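Long-range contacts in exported protein (Bacteroides fragilis, PDB 4JX0), which is of unknown function but binds magnesium and carries a BT_3987-like N-terminal domain, probably joined to a discoidin-like F5/F8 type C domain: residues E97-I102 and G141-I146; T48-I53 and Y166-N171; K87-V92 and F105-C110. All blocks are in the same frame, centred on the assembly; numbering follows the deposited sequence.

Contact 1 of 3, residues E97-I102 and G141-I146; sequences EMAEGI and GYVMAI
V143 meets three side chains of 97-102, and its two methyl branches divide the work between them. CG2 is turned to selenomethionine M98, with the end methyl CE 3.3 Å from V143 CG2 and the selenium atom SE 3.8 Å from V143 CG2. V143 CG1 serves the other two partners, 4.0 Å from A99 CB and 3.9 Å from I102 CG2. This division follows from the valine torsion (chi1 70°), which places CG1 in the notch flanked by N and C of its own backbone and CG2 anti to N, giving each branch its own neighbour. M98 reaches over from the short helix with its chain extended beyond CG, and the two side chains meet at a slant, the selenomethionine laying its far end over the valine methyl. I102 arrives differently. With CG2 anti to the backbone N, the branch methyl leads, and I102 CG2 also comes 3.7 Å from G141 O and 3.8 Å from Y142 C, so that isoleucine rests on the strand backbone as well as on V143. A type II turn from A99 to I102, with G101 at positive phi, bends the chain so that I102 comes round to the valine that M98 and, with only its CB, A99 already touch. The interface is thus apolar and largely buried; V92 adds to it beside A99 and V143, and F167 beside M98. The backbone of V143 meanwhile bonds to P103 and F105, just past the turn. Taken together, this is the packing of a loop excursion with short helices, inserted between strands 81-87 and 110-117, folded back over the start of strand 142-150 in a β-sheet domain consistent with the E-set clan.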
loop_
_atom_site.group_PDB
_atom_site.type_symbol
_atom_site.label_atom_id
_atom_site.label_comp_id
_atom_site.label_asym_id
_atom_site.label_seq_id
_atom_site.Cartn_x
_atom_site.Cartn_y
_atom_site.Cartn_z
ATOM N N GLU A 97 -18.480 -6.065 -10.953
ATOM C CA GLU A 97 -17.826 -4.744 -11.050
ATOM C C GLU A 97 -16.315 -4.815 -10.729
ATOM O O GLU A 97 -15.513 -4.155 -11.398
ATOM C CB GLU A 97 -18.517 -3.711 -10.122
ATOM C CG GLU A 97 -18.375 -3.969 -8.627
ATOM C CD GLU A 97 -19.287 -3.129 -7.754
ATOM O OE1 GLU A 97 -20.519 -3.346 -7.796
ATOM O OE2 GLU A 97 -18.768 -2.257 -7.020
HETATM N N MSE A 98 -15.945 -5.628 -9.720
HETATM C CA MSE A 98 -14.561 -5.826 -9.288
HETATM C C MSE A 98 -13.923 -7.087 -9.903
HETATM O O MSE A 98 -12.707 -7.099 -10.078
HETATM C CB MSE A 98 -14.511 -5.949 -7.748
HETATM C CG MSE A 98 -14.790 -7.375 -7.240
HETATM SE SE MSE A 98 -14.985 -7.595 -5.343
HETATM C CE MSE A 98 -15.514 -9.458 -5.364
ATOM N N ALA A 99 -14.717 -8.168 -10.137
ATOM C CA ALA A 99 -14.221 -9.475 -10.577
ATOM C C ALA A 99 -14.334 -9.734 -12.088
ATOM O O ALA A 99 -14.253 -10.894 -12.493
ATOM C CB ALA A 99 -14.981 -10.558 -9.833
ATOM N N GLU A 100 -14.462 -8.687 -12.926
ATOM C CA GLU A 100 -14.555 -8.891 -14.378
ATOM C C GLU A 100 -13.176 -9.301 -14.933
ATOM O O GLU A 100 -12.284 -8.458 -15.081
ATOM C CB GLU A 100 -15.096 -7.638 -15.100
ATOM N N GLY A 101 -13.009 -10.605 -15.173
ATOM C CA GLY A 101 -11.784 -11.185 -15.717
ATOM C C GLY A 101 -10.585 -11.209 -14.784
ATOM O O GLY A 101 -9.448 -11.105 -15.250
ATOM N N ILE A 102 -10.818 -11.347 -13.467
ATOM C CA ILE A 102 -9.752 -11.398 -12.463
ATOM C C ILE A 102 -9.803 -12.792 -11.835
ATOM O O ILE A 102 -10.888 -13.251 -11.475
ATOM C CB ILE A 102 -9.925 -10.239 -11.444
ATOM C CG1 ILE A 102 -9.456 -8.922 -12.087
ATOM C CG2 ILE A 102 -9.154 -10.488 -10.147
ATOM C CD1 ILE A 102 -10.160 -7.742 -11.645
ATOM N N GLY A 141 -4.406 -9.119 -10.595
ATOM C CA GLY A 141 -4.698 -9.247 -9.184
ATOM C C GLY A 141 -5.454 -10.528 -8.954
ATOM O O GLY A 141 -5.549 -11.378 -9.843
ATOM N N TYR A 142 -5.967 -10.675 -7.745
ATOM C CA TYR A 142 -6.782 -11.808 -7.336
ATOM C C TYR A 142 -7.966 -11.268 -6.586
ATOM O O TYR A 142 -7.895 -10.167 -6.041
ATOM C CB TYR A 142 -5.982 -12.799 -6.476
ATOM C CG TYR A 142 -4.775 -13.376 -7.178
ATOM C CD1 TYR A 142 -3.576 -12.682 -7.224
ATOM C CD2 TYR A 142 -4.824 -14.629 -7.777
ATOM C CE1 TYR A 142 -2.465 -13.198 -7.879
ATOM C CE2 TYR A 142 -3.715 -15.165 -8.424
ATOM C CZ TYR A 142 -2.535 -14.445 -8.473
ATOM O OH TYR A 142 -1.415 -14.928 -9.107
ATOM N N VAL A 143 -9.046 -12.031 -6.546
ATOM C CA VAL A 143 -10.264 -11.612 -5.867
ATOM C C VAL A 143 -10.831 -12.774 -5.086
ATOM O O VAL A 143 -10.652 -13.929 -5.474
ATOM C CB VAL A 143 -11.287 -11.037 -6.880
ATOM C CG1 VAL A 143 -11.859 -12.117 -7.794
ATOM C CG2 VAL A 143 -12.400 -10.287 -6.168
HETATM N N MSE A 144 -11.497 -12.483 -3.979
HETATM C CA MSE A 144 -12.132 -13.542 -3.213
HETATM C C MSE A 144 -13.272 -13.024 -2.371
HETATM O O MSE A 144 -13.281 -11.856 -1.961
HETATM C CB MSE A 144 -11.134 -14.271 -2.321
HETATM C CG MSE A 144 -10.453 -13.396 -1.295
HETATM SE SE MSE A 144 -9.430 -14.486 -0.069
HETATM C CE MSE A 144 -10.815 -15.116 0.980
ATOM N N ALA A 145 -14.228 -13.923 -2.105
ATOM C CA ALA A 145 -15.398 -13.656 -1.283
ATOM C C ALA A 145 -15.418 -14.638 -0.133
ATOM O O ALA A 145 -15.044 -15.803 -0.307
ATOM C CB ALA A 145 -16.661 -13.776 -2.117
ATOM N N ILE A 146 -15.826 -14.160 1.046
ATOM C CA ILE A 146 -15.895 -14.968 2.267
ATOM C C ILE A 146 -17.238 -14.753 2.944
ATOM O O ILE A 146 -17.789 -13.650 2.855
ATOM C CB ILE A 146 -14.721 -14.663 3.245
ATOM C CG1 ILE A 146 -14.438 -13.157 3.348
ATOM C CG2 ILE A 146 -13.492 -15.418 2.804
ATOM C CD1 ILE A 146 -13.763 -12.713 4.623
#

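Contact 2 of 3, residues T48-I53 and Y166-N171; sequences TQLEAI and YFVKLN
Two neighbouring parallel strands of a mixed β-sheet meet here, with T48, L50 and A52 interleaved among F167, K169 and N171 in the usual parallel ladder. T48 N donates to F167 O and its carbonyl accepts from K169 N; L50 repeats the step, L50 N reaching K169 O at 2.7 Å and L50 O taking N171 N at 2.7 Å; A52 N ends the series on N171 O at 2.9 Å. Side-chain bonds join the two ends as well. At one, Y166 OH donates to T48 OG1 over 2.6 Å. The tyrosine CG is anti to its backbone N (chi1 -154°), which swings the ring alongside the strands and brings its phenol edge to the threonine. At the other, E51 and N171 run side by side in the same direction: N171 ND2 gives a nearly straight bond (169°) to the syn lone pair of E51 OE1, 2.8 Å away, although the carboxylate and amide planes are turned 56° apart. On the face of T48 and V168, opposite that of E51 and N171, L170 CD1 fits between L50 CB and A52 CB, with L170 CD1 to L50 CB at 3.7 Å and L170 CD1 to A52 CB at 3.9 Å. Strand 47-54 continues outward to antiparallel strand 59-61, while strand 165-174 is bordered on its far side by antiparallel strand 142-150, where V168 packs on M144 and Y166 on I146.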
loop_
_atom_site.group_PDB
_atom_site.type_symbol
_atom_site.label_atom_id
_atom_site.label_comp_id
_atom_site.label_asym_id
_atom_site.label_seq_id
_atom_site.Cartn_x
_atom_site.Cartn_y
_atom_site.Cartn_z
ATOM N N THR A 48 -12.171 -4.681 0.966
ATOM C CA THR A 48 -10.826 -4.268 1.346
ATOM C C THR A 48 -9.923 -4.571 0.201
ATOM O O THR A 48 -9.884 -5.712 -0.257
ATOM C CB THR A 48 -10.334 -4.972 2.623
ATOM O OG1 THR A 48 -11.267 -4.734 3.664
ATOM C CG2 THR A 48 -8.990 -4.445 3.093
ATOM N N GLN A 49 -9.211 -3.558 -0.287
ATOM C CA GLN A 49 -8.256 -3.742 -1.359
ATOM C C GLN A 49 -6.892 -3.881 -0.717
ATOM O O GLN A 49 -6.423 -2.946 -0.065
ATOM C CB GLN A 49 -8.314 -2.585 -2.357
ATOM C CG GLN A 49 -7.675 -2.935 -3.692
ATOM C CD GLN A 49 -7.814 -1.826 -4.700
ATOM O OE1 GLN A 49 -6.818 -1.270 -5.178
ATOM N NE2 GLN A 49 -9.050 -1.489 -5.070
ATOM N N LEU A 50 -6.298 -5.073 -0.825
ATOM C CA LEU A 50 -4.976 -5.370 -0.285
ATOM C C LEU A 50 -3.972 -5.072 -1.378
ATOM O O LEU A 50 -4.272 -5.242 -2.565
ATOM C CB LEU A 50 -4.883 -6.832 0.186
ATOM C CG LEU A 50 -4.981 -7.057 1.687
ATOM C CD1 LEU A 50 -6.247 -6.493 2.242
ATOM C CD2 LEU A 50 -4.871 -8.534 2.023
ATOM N N GLU A 51 -2.790 -4.602 -0.987
ATOM C CA GLU A 51 -1.726 -4.277 -1.928
ATOM C C GLU A 51 -0.578 -5.251 -1.766
ATOM O O GLU A 51 -0.207 -5.621 -0.647
ATOM C CB GLU A 51 -1.235 -2.832 -1.729
ATOM C CG GLU A 51 -2.276 -1.767 -2.028
ATOM C CD GLU A 51 -2.845 -1.759 -3.431
ATOM O OE1 GLU A 51 -2.066 -1.942 -4.392
ATOM O OE2 GLU A 51 -4.079 -1.589 -3.571
ATOM N N ALA A 52 -0.038 -5.682 -2.896
ATOM C CA ALA A 52 1.105 -6.578 -2.979
ATOM C C ALA A 52 2.054 -6.059 -4.051
ATOM O O ALA A 52 1.638 -5.277 -4.918
ATOM C CB ALA A 52 0.648 -7.985 -3.311
ATOM N N ILE A 53 3.325 -6.467 -3.986
ATOM C CA ILE A 53 4.314 -6.036 -4.970
ATOM C C ILE A 53 5.154 -7.217 -5.436
ATOM O O ILE A 53 5.487 -8.096 -4.642
ATOM C CB ILE A 53 5.222 -4.872 -4.489
ATOM C CG1 ILE A 53 5.997 -5.207 -3.183
ATOM C CG2 ILE A 53 4.440 -3.574 -4.367
ATOM C CD1 ILE A 53 7.514 -5.306 -3.396
ATOM N N TYR A 166 -18.158 -10.806 2.897
ATOM C CA TYR A 166 -17.125 -9.792 2.669
ATOM C C TYR A 166 -16.317 -10.101 1.412
ATOM O O TYR A 166 -16.149 -11.269 1.062
ATOM C CB TYR A 166 -16.189 -9.724 3.877
ATOM C CG TYR A 166 -15.522 -8.384 4.059
ATOM C CD1 TYR A 166 -14.326 -8.091 3.425
ATOM C CD2 TYR A 166 -16.041 -7.441 4.926
ATOM C CE1 TYR A 166 -13.689 -6.871 3.617
ATOM C CE2 TYR A 166 -15.397 -6.232 5.149
ATOM C CZ TYR A 166 -14.220 -5.947 4.494
ATOM O OH TYR A 166 -13.650 -4.720 4.707
ATOM N N PHE A 167 -15.808 -9.047 0.747
ATOM C CA PHE A 167 -15.018 -9.168 -0.479
ATOM C C PHE A 167 -13.613 -8.612 -0.284
ATOM O O PHE A 167 -13.439 -7.582 0.364
ATOM C CB PHE A 167 -15.720 -8.441 -1.627
ATOM C CG PHE A 167 -17.095 -9.008 -1.879
ATOM C CD1 PHE A 167 -17.250 -10.210 -2.553
ATOM C CD2 PHE A 167 -18.221 -8.416 -1.323
ATOM C CE1 PHE A 167 -18.511 -10.773 -2.733
ATOM C CE2 PHE A 167 -19.484 -8.982 -1.496
ATOM C CZ PHE A 167 -19.621 -10.158 -2.202
ATOM N N VAL A 168 -12.608 -9.315 -0.814
ATOM C CA VAL A 168 -11.207 -8.913 -0.709
ATOM C C VAL A 168 -10.591 -8.981 -2.088
ATOM O O VAL A 168 -10.798 -9.966 -2.797
ATOM C CB VAL A 168 -10.432 -9.796 0.305
ATOM C CG1 VAL A 168 -8.988 -9.336 0.448
ATOM C CG2 VAL A 168 -11.119 -9.808 1.669
ATOM N N LYS A 169 -9.890 -7.905 -2.495
ATOM C CA LYS A 169 -9.158 -7.850 -3.762
ATOM C C LYS A 169 -7.702 -7.650 -3.449
ATOM O O LYS A 169 -7.340 -6.714 -2.724
ATOM C CB LYS A 169 -9.636 -6.746 -4.724
ATOM C CG LYS A 169 -8.767 -6.681 -5.998
ATOM C CD LYS A 169 -9.318 -5.770 -7.061
ATOM C CE LYS A 169 -8.478 -5.788 -8.313
ATOM N NZ LYS A 169 -9.006 -4.842 -9.330
ATOM N N LEU A 170 -6.860 -8.510 -4.019
ATOM C CA LEU A 170 -5.429 -8.390 -3.866
ATOM C C LEU A 170 -4.910 -7.724 -5.113
ATOM O O LEU A 170 -4.865 -8.358 -6.163
ATOM C CB LEU A 170 -4.799 -9.764 -3.644
ATOM C CG LEU A 170 -3.307 -9.782 -3.381
ATOM C CD1 LEU A 170 -2.950 -8.983 -2.142
ATOM C CD2 LEU A 170 -2.812 -11.196 -3.242
ATOM N N ASN A 171 -4.579 -6.424 -5.011
ATOM C CA ASN A 171 -4.050 -5.638 -6.125
ATOM C C ASN A 171 -2.541 -5.880 -6.204
ATOM O O ASN A 171 -1.842 -5.758 -5.193
ATOM C CB ASN A 171 -4.374 -4.146 -5.944
ATOM C CG ASN A 171 -4.017 -3.296 -7.146
ATOM O OD1 ASN A 171 -4.590 -3.458 -8.233
ATOM N ND2 ASN A 171 -3.028 -2.406 -7.011
#

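Contact 3 of 3, residues K87-V92 and F105-C110; sequences KEDKLV and FPSENC
K87 dominates this surface contact, spanning from the end of strand 81-87 to the loop at F105 and S107. Its chain runs extended as far as CE and then bends at the last torsion (chi4 64°), which turns the ammonium group toward the carbonyl of F105. K87 NZ lies 2.8 Å from F105 O, in the carbonyl plane, with a C=O...N angle of 155°. S107 accompanies the lysine along its flank: S107 OG sits beside the last two methylene carbons, 3.1 Å from K87 CE and 3.4 Å from K87 CD, and S107 CB lies 3.9 Å from the same CD. F105 contributes chiefly through its backbone, since its ring packs away into the interior on L130, L136 and L170. Round the stem from the serine, C110 SG comes 4.2 Å from K87 CD, and M144 also touches this side chain. The charge has a second partner within its own segment: K87 NZ forms a salt bridge to D89 OD1 at 2.7 Å, using the syn lone pair of that oxygen. One ammonium group therefore links a carboxylate just beyond the strand with a main-chain oxygen from a loop more than a dozen residues further on. The nearby carboxylate and the carbonyl dipole both probably stabilise the positive charge of K87, while the aliphatic part of the same side chain supplies the packing.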
loop_
_atom_site.group_PDB
_atom_site.type_symbol
_atom_site.label_atom_id
_atom_site.label_comp_id
_atom_site.label_asym_id
_atom_site.label_seq_id
_atom_site.Cartn_x
_atom_site.Cartn_y
_atom_site.Cartn_z
ATOM N N LYS A 87 -14.429 -19.582 2.622
ATOM C CA LYS A 87 -14.266 -19.066 1.275
ATOM C C LYS A 87 -15.397 -19.575 0.413
ATOM O O LYS A 87 -15.437 -20.761 0.098
ATOM C CB LYS A 87 -12.898 -19.489 0.713
ATOM C CG LYS A 87 -12.560 -18.921 -0.652
ATOM C CD LYS A 87 -11.119 -19.252 -1.004
ATOM C CE LYS A 87 -10.827 -19.187 -2.480
ATOM N NZ LYS A 87 -10.989 -17.821 -3.038
ATOM N N GLU A 88 -16.342 -18.692 0.069
ATOM C CA GLU A 88 -17.459 -19.031 -0.803
ATOM C C GLU A 88 -17.263 -18.246 -2.094
ATOM O O GLU A 88 -17.654 -17.082 -2.186
ATOM C CB GLU A 88 -18.810 -18.743 -0.119
ATOM C CG GLU A 88 -20.019 -19.248 -0.899
ATOM C CD GLU A 88 -20.073 -20.750 -1.104
ATOM O OE1 GLU A 88 -20.442 -21.471 -0.149
ATOM O OE2 GLU A 88 -19.730 -21.208 -2.218
ATOM N N ASP A 89 -16.618 -18.891 -3.082
ATOM C CA ASP A 89 -16.295 -18.283 -4.378
ATOM C C ASP A 89 -17.536 -17.938 -5.225
ATOM O O ASP A 89 -17.448 -17.046 -6.069
ATOM C CB ASP A 89 -15.375 -19.217 -5.190
ATOM C CG ASP A 89 -14.000 -19.425 -4.572
ATOM O OD1 ASP A 89 -13.400 -18.430 -4.105
ATOM O OD2 ASP A 89 -13.508 -20.577 -4.591
ATOM N N LYS A 90 -18.682 -18.616 -4.992
ATOM C CA LYS A 90 -19.934 -18.364 -5.719
ATOM C C LYS A 90 -20.394 -16.891 -5.605
ATOM O O LYS A 90 -21.007 -16.378 -6.542
ATOM C CB LYS A 90 -21.056 -19.291 -5.206
ATOM C CG LYS A 90 -20.840 -20.780 -5.509
ATOM C CD LYS A 90 -21.873 -21.678 -4.809
ATOM C CE LYS A 90 -21.500 -23.145 -4.869
ATOM N NZ LYS A 90 -22.487 -24.013 -4.170
ATOM N N LEU A 91 -20.080 -16.209 -4.476
ATOM C CA LEU A 91 -20.461 -14.805 -4.245
ATOM C C LEU A 91 -19.689 -13.806 -5.121
ATOM O O LEU A 91 -20.113 -12.654 -5.230
ATOM C CB LEU A 91 -20.276 -14.404 -2.768
ATOM C CG LEU A 91 -21.414 -14.793 -1.827
ATOM C CD1 LEU A 91 -21.423 -16.273 -1.566
ATOM C CD2 LEU A 91 -21.306 -14.050 -0.514
ATOM N N VAL A 92 -18.554 -14.219 -5.694
ATOM C CA VAL A 92 -17.766 -13.353 -6.565
ATOM C C VAL A 92 -18.548 -13.153 -7.878
ATOM O O VAL A 92 -18.534 -12.047 -8.420
ATOM C CB VAL A 92 -16.344 -13.931 -6.805
ATOM C CG1 VAL A 92 -15.552 -13.059 -7.768
ATOM C CG2 VAL A 92 -15.583 -14.082 -5.489
ATOM N N PHE A 105 -8.462 -15.909 -5.842
ATOM C CA PHE A 105 -7.309 -16.112 -4.968
ATOM C C PHE A 105 -7.328 -17.578 -4.527
ATOM O O PHE A 105 -8.361 -18.014 -4.022
ATOM C CB PHE A 105 -7.376 -15.173 -3.761
ATOM C CG PHE A 105 -6.187 -15.269 -2.846
ATOM C CD1 PHE A 105 -5.018 -14.574 -3.126
ATOM C CD2 PHE A 105 -6.234 -16.056 -1.704
ATOM C CE1 PHE A 105 -3.914 -14.668 -2.280
ATOM C CE2 PHE A 105 -5.137 -16.138 -0.848
ATOM C CZ PHE A 105 -3.982 -15.447 -1.145
ATOM N N PRO A 106 -6.271 -18.385 -4.776
ATOM C CA PRO A 106 -6.339 -19.815 -4.409
ATOM C C PRO A 106 -6.738 -20.074 -2.949
ATOM O O PRO A 106 -6.273 -19.382 -2.052
ATOM C CB PRO A 106 -4.921 -20.332 -4.694
ATOM C CG PRO A 106 -4.106 -19.141 -5.022
ATOM C CD PRO A 106 -4.995 -18.055 -5.442
ATOM N N SER A 107 -7.606 -21.074 -2.728
ATOM C CA SER A 107 -8.102 -21.464 -1.398
ATOM C C SER A 107 -6.986 -21.981 -0.504
ATOM O O SER A 107 -7.012 -21.741 0.698
ATOM C CB SER A 107 -9.172 -22.546 -1.521
ATOM O OG SER A 107 -10.202 -22.179 -2.426
ATOM N N GLU A 108 -6.020 -22.707 -1.083
ATOM C CA GLU A 108 -4.867 -23.246 -0.349
ATOM C C GLU A 108 -4.025 -22.134 0.318
ATOM O O GLU A 108 -3.442 -22.370 1.379
ATOM C CB GLU A 108 -3.967 -24.129 -1.248
ATOM C CG GLU A 108 -3.403 -23.476 -2.503
ATOM C CD GLU A 108 -4.139 -23.794 -3.792
ATOM O OE1 GLU A 108 -5.391 -23.718 -3.800
ATOM O OE2 GLU A 108 -3.461 -24.082 -4.806
ATOM N N ASN A 109 -4.013 -20.919 -0.260
ATOM C CA ASN A 109 -3.278 -19.782 0.294
ATOM C C ASN A 109 -4.067 -19.039 1.427
ATOM O O ASN A 109 -3.530 -18.089 1.974
ATOM C CB ASN A 109 -2.887 -18.817 -0.839
ATOM C CG ASN A 109 -1.881 -19.423 -1.790
ATOM O OD1 ASN A 109 -2.228 -20.130 -2.729
ATOM N ND2 ASN A 109 -0.605 -19.256 -1.507
ATOM N N CYS A 110 -5.300 -19.477 1.800
ATOM C CA CYS A 110 -6.100 -18.902 2.899
ATOM C C CYS A 110 -6.022 -19.798 4.129
ATOM O O CYS A 110 -6.099 -21.019 4.001
ATOM C CB CYS A 110 -7.563 -18.719 2.494
ATOM S SG CYS A 110 -7.814 -17.651 1.059
#

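Strand 142-150 is the hub of the set. On one side it is joined to contact 2, whose centre is 9 Å from that of contact 1, through bonds such as Y142 O to L170 N (2.8 Å). On the other it meets contact 3, centred 10 Å away, where E88 N lies 3.2 Å from A145 O. V92 and F167 extend the shared apolar packing, V92 CG2 lying 3.6 Å from A145 CB. Contacts 2 and 3, 13 Å apart between centres, touch through packing, L170 CD2 lying 3.8 Å from F105 CE1. Contacts 1 and 3 are both nested within the long loop that contact 2 closes. All three lie away from the magnesium site of S208, D211, N213, N314 and E315.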